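Local coordinates for Phospholipase/Carboxylesterase (Haliangium ochraceum, PDB 4Q82), which probably hydrolyses carboxylic esters, as a serine esterase or phospholipase-like enzyme of the alpha/beta-hydrolase fold, at residues 204-209 with 231-236; 188-193 with 257-262; 69-74 with 150-155. All blocks are in the same frame, centred on the assembly; numbering follows the deposited sequence.

Interaction 1 of 3, residues 204-209 with 231-236; sequences DLAQVP and NGLIAC
Leu205 and Ala206 close over the end of Leu233, and one methyl of that leucine, CD2, makes the contacts with both of them. Traced outward, Leu205 meets this methyl at three successive atoms. CB of Leu205 lies 3.8 Å from Leu233 CD2, and CG of Leu205 follows at almost the same separation. The Leu205 branch CD2 then stands 4.1 Å from Leu233 CD2. With CG anti to the backbone N (chi1 -179°), the Leu205 chain runs across Leu233 instead of along it, and the Leu205 side chain also touches Ala197 of helix 195-201. Leu233 CD2 presses on the 3-10 turn itself, coming within 3.5 Å of Ala206 N. The small side chain of Ala206 lets the backbones come near, the CA atoms of Ala206 and Leu233 being 5.3 Å apart. Beside this methyl the CB of Ala206 meets Cys236 CB at 3.8 Å, and the sulfur SG of Cys236 lies 4.0 Å from Ala206 CB. That sulfur forms a disulfide to Cys203, the residue just before Asp204, so the apolar patch sits beside a covalent link. Leu233 reaches Phe198 as well. The contact thus ties the segment entering strand 210-215 to the end of helix 224-235, joining two successive beta-alpha-beta crossovers of an alpha/beta-hydrolase fold through buried aliphatic packing next to a disulfide.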
loop_
_atom_site.group_PDB
_atom_site.type_symbol
_atom_site.label_atom_id
_atom_site.label_comp_id
_atom_site.label_asym_id
_atom_site.label_seq_id
_atom_site.Cartn_x
_atom_site.Cartn_y
_atom_site.Cartn_z
ATOM N N ASP A 204 13.260 -15.757 -5.752
ATOM C CA ASP A 204 13.328 -14.580 -6.629
ATOM C C ASP A 204 12.491 -13.435 -6.062
ATOM O O ASP A 204 12.843 -12.266 -6.201
ATOM C CB ASP A 204 12.859 -14.905 -8.047
ATOM C CG ASP A 204 13.800 -15.871 -8.777
ATOM O OD1 ASP A 204 14.907 -16.153 -8.269
ATOM O OD2 ASP A 204 13.434 -16.326 -9.878
ATOM N N LEU A 205 11.367 -13.774 -5.435
ATOM C CA LEU A 205 10.503 -12.765 -4.855
ATOM C C LEU A 205 11.166 -12.092 -3.649
ATOM O O LEU A 205 10.815 -10.978 -3.282
ATOM C CB LEU A 205 9.176 -13.395 -4.457
ATOM C CG LEU A 205 8.071 -12.540 -3.841
ATOM C CD1 LEU A 205 7.700 -11.405 -4.760
ATOM C CD2 LEU A 205 6.875 -13.421 -3.586
ATOM N N ALA A 206 12.146 -12.758 -3.054
ATOM C CA ALA A 206 12.782 -12.234 -1.839
ATOM C C ALA A 206 13.688 -11.027 -2.122
ATOM O O ALA A 206 14.252 -10.424 -1.199
ATOM C CB ALA A 206 13.567 -13.332 -1.137
ATOM N N GLN A 207 13.811 -10.658 -3.392
ATOM C CA GLN A 207 14.548 -9.454 -3.743
ATOM C C GLN A 207 13.736 -8.173 -3.505
ATOM O O GLN A 207 14.281 -7.072 -3.507
ATOM C CB GLN A 207 15.014 -9.534 -5.194
ATOM C CG GLN A 207 16.096 -10.598 -5.413
ATOM C CD GLN A 207 17.333 -10.361 -4.563
ATOM O OE1 GLN A 207 17.744 -11.224 -3.778
ATOM N NE2 GLN A 207 17.951 -9.198 -4.736
ATOM N N VAL A 208 12.435 -8.324 -3.284
ATOM C CA VAL A 208 11.579 -7.202 -2.902
ATOM C C VAL A 208 11.323 -7.229 -1.395
ATOM O O VAL A 208 10.870 -8.238 -0.877
ATOM C CB VAL A 208 10.224 -7.273 -3.631
ATOM C CG1 VAL A 208 9.324 -6.142 -3.199
ATOM C CG2 VAL A 208 10.438 -7.241 -5.137
ATOM N N PRO A 209 11.610 -6.126 -0.685
ATOM C CA PRO A 209 11.359 -6.125 0.759
ATOM C C PRO A 209 9.862 -6.112 1.024
ATOM O O PRO A 209 9.162 -5.262 0.459
ATOM C CB PRO A 209 12.018 -4.819 1.253
ATOM C CG PRO A 209 12.862 -4.328 0.110
ATOM C CD PRO A 209 12.239 -4.878 -1.151
ATOM N N ASN A 231 7.026 -16.805 5.565
ATOM C CA ASN A 231 7.982 -17.788 6.086
ATOM C C ASN A 231 8.960 -18.234 4.997
ATOM O O ASN A 231 10.154 -18.376 5.243
ATOM C CB ASN A 231 7.272 -19.017 6.663
ATOM C CG ASN A 231 6.662 -18.762 8.031
ATOM O OD1 ASN A 231 7.027 -17.818 8.721
ATOM N ND2 ASN A 231 5.759 -19.645 8.441
ATOM N N GLY A 232 8.440 -18.462 3.791
ATOM C CA GLY A 232 9.278 -18.837 2.665
ATOM C C GLY A 232 10.311 -17.764 2.343
ATOM O O GLY A 232 11.491 -18.057 2.142
ATOM N N LEU A 233 9.860 -16.514 2.292
ATOM C CA LEU A 233 10.734 -15.418 1.939
ATOM C C LEU A 233 11.801 -15.210 3.012
ATOM O O LEU A 233 12.960 -14.954 2.695
ATOM C CB LEU A 233 9.935 -14.136 1.742
ATOM C CG LEU A 233 8.995 -14.117 0.526
ATOM C CD1 LEU A 233 8.074 -12.906 0.662
ATOM C CD2 LEU A 233 9.818 -14.069 -0.762
ATOM N N ILE A 234 11.400 -15.321 4.280
ATOM C CA ILE A 234 12.339 -15.178 5.402
ATOM C C ILE A 234 13.394 -16.284 5.356
ATOM O O ILE A 234 14.569 -16.040 5.656
ATOM C CB ILE A 234 11.578 -15.179 6.756
ATOM C CG1 ILE A 234 10.883 -13.833 6.944
ATOM C CG2 ILE A 234 12.513 -15.412 7.936
ATOM C CD1 ILE A 234 9.816 -13.832 8.010
ATOM N N ALA A 235 12.994 -17.490 4.953
ATOM C CA ALA A 235 13.934 -18.608 4.882
ATOM C C ALA A 235 14.914 -18.485 3.705
ATOM O O ALA A 235 15.943 -19.172 3.671
ATOM C CB ALA A 235 13.171 -19.942 4.800
ATOM N N CYS A 236 14.611 -17.614 2.745
ATOM C CA CYS A 236 15.484 -17.458 1.587
ATOM C C CYS A 236 16.853 -16.943 2.012
ATOM O O CYS A 236 16.961 -16.058 2.862
ATOM C CB CYS A 236 14.866 -16.522 0.553
ATOM S SG CYS A 236 13.452 -17.262 -0.319
#

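Interaction 2 of 3, residues 188-193 with 257-262; sequences VLIAGN and SRTYSL
Ile190 turns CG1 anti to its carbonyl carbon (chi1 -59°) and stretches on nearly straight to CD1 (chi2 156°), which puts that terminal methyl against Tyr260. Tyr260, on helix 257-260, has CG beside the backbone N (chi1 -72°), and the ring swings back toward the strand although its CB does not point there. The methyl settles over one ring face, off-centre toward the phenol end: Ile190 CD1 is 3.4 Å from Tyr260 CE2 and 3.5 Å from CZ of the same ring. This is a close CH-pi type approach of a methyl to an aromatic face. From a second direction Thr259 brings its methyl alongside, CG2 at 3.7 Å from Ile190 CD1, while the hydroxyl of Thr259 is engaged with Tyr248 and the Ser255 carbonyl. Strand 186-190 lies in the parallel part of an alpha/beta-hydrolase sheet, next to strand 158-163, after which comes a serine carrying the sulfonyl group of a serine-directed inhibitor and hence probably the nucleophile. Helix 257-260 follows the last strand of the sheet, in the region where this fold usually places its catalytic histidine. The phenol oxygen of Tyr260 hydrogen-bonds to Thr162 OG1, which is also bonded to Val188 O, so one threonine hydroxyl links the tyrosine to the strand. Phe85 meets the Tyr260 ring with its plane nearly perpendicular. Ser261 grips the carbonyl oxygen of Ser257 twice, its OG and N arriving from opposite faces of the carbonyl plane, with OG at 2.8 Å from Ser257 O.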
loop_
_atom_site.group_PDB
_atom_site.type_symbol
_atom_site.label_atom_id
_atom_site.label_comp_id
_atom_site.label_asym_id
_atom_site.label_seq_id
_atom_site.Cartn_x
_atom_site.Cartn_y
_atom_site.Cartn_z
ATOM N N VAL A 188 3.985 -3.240 2.070
ATOM C CA VAL A 188 3.389 -3.623 3.339
ATOM C C VAL A 188 2.024 -4.181 2.986
ATOM O O VAL A 188 1.164 -3.456 2.505
ATOM C CB VAL A 188 3.249 -2.430 4.307
ATOM C CG1 VAL A 188 2.368 -2.806 5.503
ATOM C CG2 VAL A 188 4.646 -1.967 4.816
ATOM N N LEU A 189 1.845 -5.480 3.182
ATOM C CA LEU A 189 0.679 -6.175 2.633
ATOM C C LEU A 189 -0.075 -6.819 3.773
ATOM O O LEU A 189 0.457 -7.706 4.453
ATOM C CB LEU A 189 1.110 -7.227 1.608
ATOM C CG LEU A 189 1.930 -6.621 0.466
ATOM C CD1 LEU A 189 2.359 -7.714 -0.539
ATOM C CD2 LEU A 189 1.119 -5.523 -0.214
ATOM N N ILE A 190 -1.310 -6.385 3.986
ATOM C CA ILE A 190 -2.054 -6.810 5.173
ATOM C C ILE A 190 -3.267 -7.660 4.799
ATOM O O ILE A 190 -4.115 -7.198 4.017
ATOM C CB ILE A 190 -2.543 -5.568 5.955
ATOM C CG1 ILE A 190 -1.342 -4.698 6.372
ATOM C CG2 ILE A 190 -3.378 -5.968 7.212
ATOM C CD1 ILE A 190 -1.762 -3.228 6.592
ATOM N N ALA A 191 -3.357 -8.859 5.383
ATOM C CA ALA A 191 -4.544 -9.743 5.266
ATOM C C ALA A 191 -4.812 -10.127 3.807
ATOM O O ALA A 191 -5.982 -10.185 3.368
ATOM C CB ALA A 191 -5.785 -9.080 5.882
ATOM N N GLY A 192 -3.723 -10.380 3.083
ATOM C CA GLY A 192 -3.796 -10.776 1.682
ATOM C C GLY A 192 -3.382 -12.222 1.503
ATOM O O GLY A 192 -3.325 -13.014 2.469
ATOM N N ASN A 193 -3.137 -12.597 0.247
ATOM C CA ASN A 193 -2.743 -13.949 -0.072
ATOM C C ASN A 193 -1.608 -13.890 -1.079
ATOM O O ASN A 193 -1.833 -13.609 -2.245
ATOM C CB ASN A 193 -3.917 -14.761 -0.645
ATOM C CG ASN A 193 -3.524 -16.203 -0.980
ATOM O OD1 ASN A 193 -2.380 -16.613 -0.772
ATOM N ND2 ASN A 193 -4.494 -16.997 -1.477
ATOM N N SER A 257 -6.308 -1.944 10.850
ATOM C CA SER A 257 -6.483 -0.741 11.667
ATOM C C SER A 257 -5.298 -0.586 12.630
ATOM O O SER A 257 -4.656 0.473 12.672
ATOM C CB SER A 257 -7.802 -0.775 12.439
ATOM O OG SER A 257 -8.908 -0.824 11.535
ATOM N N ARG A 258 -4.964 -1.653 13.347
ATOM C CA ARG A 258 -3.892 -1.576 14.349
ATOM C C ARG A 258 -2.532 -1.457 13.691
ATOM O O ARG A 258 -1.562 -1.035 14.323
ATOM C CB ARG A 258 -3.899 -2.796 15.275
ATOM C CG ARG A 258 -3.460 -4.088 14.627
ATOM C CD ARG A 258 -3.759 -5.245 15.611
ATOM N NE ARG A 258 -5.208 -5.402 15.755
ATOM C CZ ARG A 258 -5.805 -5.960 16.809
ATOM N NH1 ARG A 258 -5.078 -6.413 17.833
ATOM N NH2 ARG A 258 -7.130 -6.057 16.840
ATOM N N THR A 259 -2.470 -1.784 12.402
ATOM C CA THR A 259 -1.214 -1.671 11.660
ATOM C C THR A 259 -1.008 -0.237 11.172
ATOM O O THR A 259 -0.001 0.396 11.505
ATOM C CB THR A 259 -1.201 -2.647 10.465
ATOM O OG1 THR A 259 -1.351 -3.995 10.943
ATOM C CG2 THR A 259 0.136 -2.539 9.678
ATOM N N TYR A 260 -1.961 0.290 10.404
ATOM C CA TYR A 260 -1.770 1.636 9.835
ATOM C C TYR A 260 -1.841 2.742 10.896
ATOM O O TYR A 260 -1.233 3.818 10.728
ATOM C CB TYR A 260 -2.802 1.922 8.750
ATOM C CG TYR A 260 -2.605 1.182 7.454
ATOM C CD1 TYR A 260 -1.475 1.424 6.635
ATOM C CD2 TYR A 260 -3.575 0.274 7.009
ATOM C CE1 TYR A 260 -1.319 0.754 5.434
ATOM C CE2 TYR A 260 -3.431 -0.388 5.801
ATOM C CZ TYR A 260 -2.301 -0.144 5.034
ATOM O OH TYR A 260 -2.174 -0.805 3.836
ATOM N N SER A 261 -2.576 2.519 11.987
ATOM C CA SER A 261 -2.693 3.546 13.029
ATOM C C SER A 261 -1.515 3.554 13.993
ATOM O O SER A 261 -1.446 4.444 14.844
ATOM C CB SER A 261 -3.972 3.359 13.890
ATOM O OG SER A 261 -3.853 2.173 14.702
ATOM N N LEU A 262 -0.663 2.534 13.898
ATOM C CA LEU A 262 0.413 2.254 14.887
ATOM C C LEU A 262 -0.076 1.961 16.316
ATOM O O LEU A 262 0.724 2.011 17.260
ATOM C CB LEU A 262 1.428 3.424 14.961
ATOM C CG LEU A 262 2.032 3.876 13.627
ATOM C CD1 LEU A 262 3.190 4.877 13.836
ATOM C CD2 LEU A 262 2.508 2.685 12.827
#

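Interaction 3 of 3, residues 69-74 with 150-155; sequences EYLPPR and DTYEVD
The phenol ring of Tyr152 and the carboxylate of Glu69 meet nearly at right angles, their planes 82° apart. Glu69 OE1 sits at the ring's edge, in its plane, and Thr151 CG2 lies over one face, offset toward the rim, 3.7 Å above the plane of Tyr152. Tyr152 OH donates a short hydrogen bond of 2.5 Å to Glu69 OE1, which accepts it through its anti lone pair, the one turned away from OE2. Glu69 gets there with CG anti to its backbone N (chi1 169°) and the chain extended beyond. Its second oxygen, OE2, forms a salt bridge with Arg56, which would tend to keep the carboxylate ionised. Strand 67-70 is the second strand, antiparallel to its neighbours, at one side of the alpha/beta-hydrolase sheet; residues 150-155 lead from helix 138-151 toward strand 158-163. Leu71 approaches Tyr152 at about a right angle, its CD2 lying 4.1 Å from Tyr152 CE2. Leu126 of strand 124-128 and Tyr75 also touch the tyrosine. A phenylalanine in place of Tyr152 would probably leave Glu69 OE1 without the phenol donor at the ring's edge. Beyond the ring the chain bends through an inverse gamma turn centred on Glu153, with a weak bond from Val154 N to Tyr152 O.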
loop_
_atom_site.group_PDB
_atom_site.type_symbol
_atom_site.label_atom_id
_atom_site.label_comp_id
_atom_site.label_asym_id
_atom_site.label_seq_id
_atom_site.Cartn_x
_atom_site.Cartn_y
_atom_site.Cartn_z
ATOM N N GLU A 69 -5.746 12.111 -3.335
ATOM C CA GLU A 69 -4.379 12.608 -3.409
ATOM C C GLU A 69 -4.023 13.315 -2.118
ATOM O O GLU A 69 -4.682 14.285 -1.733
ATOM C CB GLU A 69 -4.231 13.554 -4.601
ATOM C CG GLU A 69 -2.955 14.337 -4.653
ATOM C CD GLU A 69 -3.128 15.575 -5.515
ATOM O OE1 GLU A 69 -3.117 15.460 -6.769
ATOM O OE2 GLU A 69 -3.311 16.658 -4.924
ATOM N N TYR A 70 -3.009 12.802 -1.430
ATOM C CA TYR A 70 -2.442 13.489 -0.272
ATOM C C TYR A 70 -1.016 13.944 -0.582
ATOM O O TYR A 70 -0.169 13.132 -0.968
ATOM C CB TYR A 70 -2.422 12.602 0.995
ATOM C CG TYR A 70 -1.641 13.304 2.097
ATOM C CD1 TYR A 70 -2.167 14.429 2.731
ATOM C CD2 TYR A 70 -0.364 12.880 2.460
ATOM C CE1 TYR A 70 -1.460 15.091 3.742
ATOM C CE2 TYR A 70 0.367 13.557 3.464
ATOM C CZ TYR A 70 -0.198 14.652 4.093
ATOM O OH TYR A 70 0.503 15.318 5.070
ATOM N N LEU A 71 -0.754 15.238 -0.402
ATOM C CA LEU A 71 0.585 15.788 -0.592
ATOM C C LEU A 71 1.178 16.155 0.762
ATOM O O LEU A 71 0.497 16.722 1.621
ATOM C CB LEU A 71 0.550 17.009 -1.518
ATOM C CG LEU A 71 -0.083 16.782 -2.891
ATOM C CD1 LEU A 71 -0.167 18.105 -3.639
ATOM C CD2 LEU A 71 0.681 15.751 -3.695
ATOM N N PRO A 72 2.446 15.780 0.979
ATOM C CA PRO A 72 3.124 16.035 2.245
ATOM C C PRO A 72 3.527 17.505 2.336
ATOM O O PRO A 72 3.546 18.190 1.320
ATOM C CB PRO A 72 4.360 15.136 2.169
ATOM C CG PRO A 72 4.681 15.120 0.709
ATOM C CD PRO A 72 3.320 15.082 0.019
ATOM N N PRO A 73 3.848 17.977 3.539
ATOM C CA PRO A 73 4.191 19.391 3.732
ATOM C C PRO A 73 5.260 19.934 2.781
ATOM O O PRO A 73 5.106 21.047 2.268
ATOM C CB PRO A 73 4.687 19.417 5.173
ATOM C CG PRO A 73 3.828 18.387 5.841
ATOM C CD PRO A 73 3.670 17.279 4.820
ATOM N N ARG A 74 6.311 19.160 2.533
ATOM C CA ARG A 74 7.413 19.650 1.710
ATOM C C ARG A 74 7.331 19.225 0.245
ATOM O O ARG A 74 8.343 19.244 -0.454
ATOM C CB ARG A 74 8.745 19.187 2.302
ATOM C CG ARG A 74 9.020 19.755 3.683
ATOM C CD ARG A 74 10.237 19.110 4.329
ATOM N NE ARG A 74 10.025 18.884 5.759
ATOM C CZ ARG A 74 10.445 19.700 6.723
ATOM N NH1 ARG A 74 11.116 20.802 6.419
ATOM N NH2 ARG A 74 10.200 19.409 7.994
ATOM N N ASP A 150 4.663 9.197 -13.315
ATOM C CA ASP A 150 4.719 10.156 -14.418
ATOM C C ASP A 150 4.155 11.513 -14.003
ATOM O O ASP A 150 4.536 12.547 -14.552
ATOM C CB ASP A 150 3.959 9.629 -15.638
ATOM C CG ASP A 150 4.101 10.534 -16.854
ATOM O OD1 ASP A 150 5.206 11.076 -17.072
ATOM O OD2 ASP A 150 3.104 10.705 -17.588
ATOM N N THR A 151 3.256 11.503 -13.025
ATOM C CA THR A 151 2.463 12.696 -12.686
ATOM C C THR A 151 2.979 13.530 -11.507
ATOM O O THR A 151 2.855 14.755 -11.512
ATOM C CB THR A 151 1.008 12.298 -12.377
ATOM O OG1 THR A 151 0.455 11.619 -13.510
ATOM C CG2 THR A 151 0.150 13.517 -12.049
ATOM N N TYR A 152 3.563 12.871 -10.513
ATOM C CA TYR A 152 3.930 13.535 -9.255
ATOM C C TYR A 152 5.437 13.690 -9.129
ATOM O O TYR A 152 6.195 12.958 -9.767
ATOM C CB TYR A 152 3.343 12.750 -8.062
ATOM C CG TYR A 152 1.841 12.898 -8.022
ATOM C CD1 TYR A 152 1.006 11.964 -8.633
ATOM C CD2 TYR A 152 1.255 14.009 -7.436
ATOM C CE1 TYR A 152 -0.370 12.129 -8.620
ATOM C CE2 TYR A 152 -0.115 14.185 -7.429
ATOM C CZ TYR A 152 -0.926 13.246 -8.026
ATOM O OH TYR A 152 -2.291 13.443 -8.020
ATOM N N GLU A 153 5.872 14.664 -8.332
ATOM C CA GLU A 153 7.295 14.883 -8.109
ATOM C C GLU A 153 7.796 13.926 -7.040
ATOM O O GLU A 153 7.921 14.288 -5.873
ATOM C CB GLU A 153 7.565 16.327 -7.703
ATOM C CG GLU A 153 7.158 17.320 -8.768
ATOM C CD GLU A 153 7.535 18.743 -8.403
ATOM O OE1 GLU A 153 8.427 18.919 -7.541
ATOM O OE2 GLU A 153 6.934 19.678 -8.974
ATOM N N VAL A 154 8.056 12.687 -7.447
ATOM C CA VAL A 154 8.374 11.655 -6.489
ATOM C C VAL A 154 9.774 11.116 -6.692
ATOM O O VAL A 154 10.332 11.177 -7.793
ATOM C CB VAL A 154 7.357 10.487 -6.552
ATOM C CG1 VAL A 154 5.984 10.977 -6.140
ATOM C CG2 VAL A 154 7.314 9.895 -7.941
ATOM N N ASP A 155 10.336 10.607 -5.604
ATOM C CA ASP A 155 11.627 9.944 -5.632
ATOM C C ASP A 155 11.434 8.505 -6.085
ATOM O O ASP A 155 10.920 7.664 -5.339
ATOM C CB ASP A 155 12.288 10.005 -4.254
ATOM C CG ASP A 155 13.617 9.268 -4.201
ATOM O OD1 ASP A 155 14.077 8.738 -5.241
ATOM O OD2 ASP A 155 14.215 9.233 -3.104
#

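How the interactions relate
Interaction 3 comes first along the chain and is complete before the sulfonylated serine. Interaction 2 then opens at 188, interaction 1 forms and closes within its span, and residues 257-262 close interaction 2 last. Interactions 2 and 3 both reach the one eight-stranded sheet, at strands 186-190 and 67-70, on opposite sides of the chain's centre, their own centres about 23 Å apart. Interaction 1 lies about 19 Å from interaction 2 between centres, with nearest atoms about 6 Å apart, and about 29 Å from interaction 3, centre to centre. None touches another: they join separate parts of the hydrolase fold, the antiparallel side, the middle strands near the probable nucleophile, and the crossovers toward the last strand.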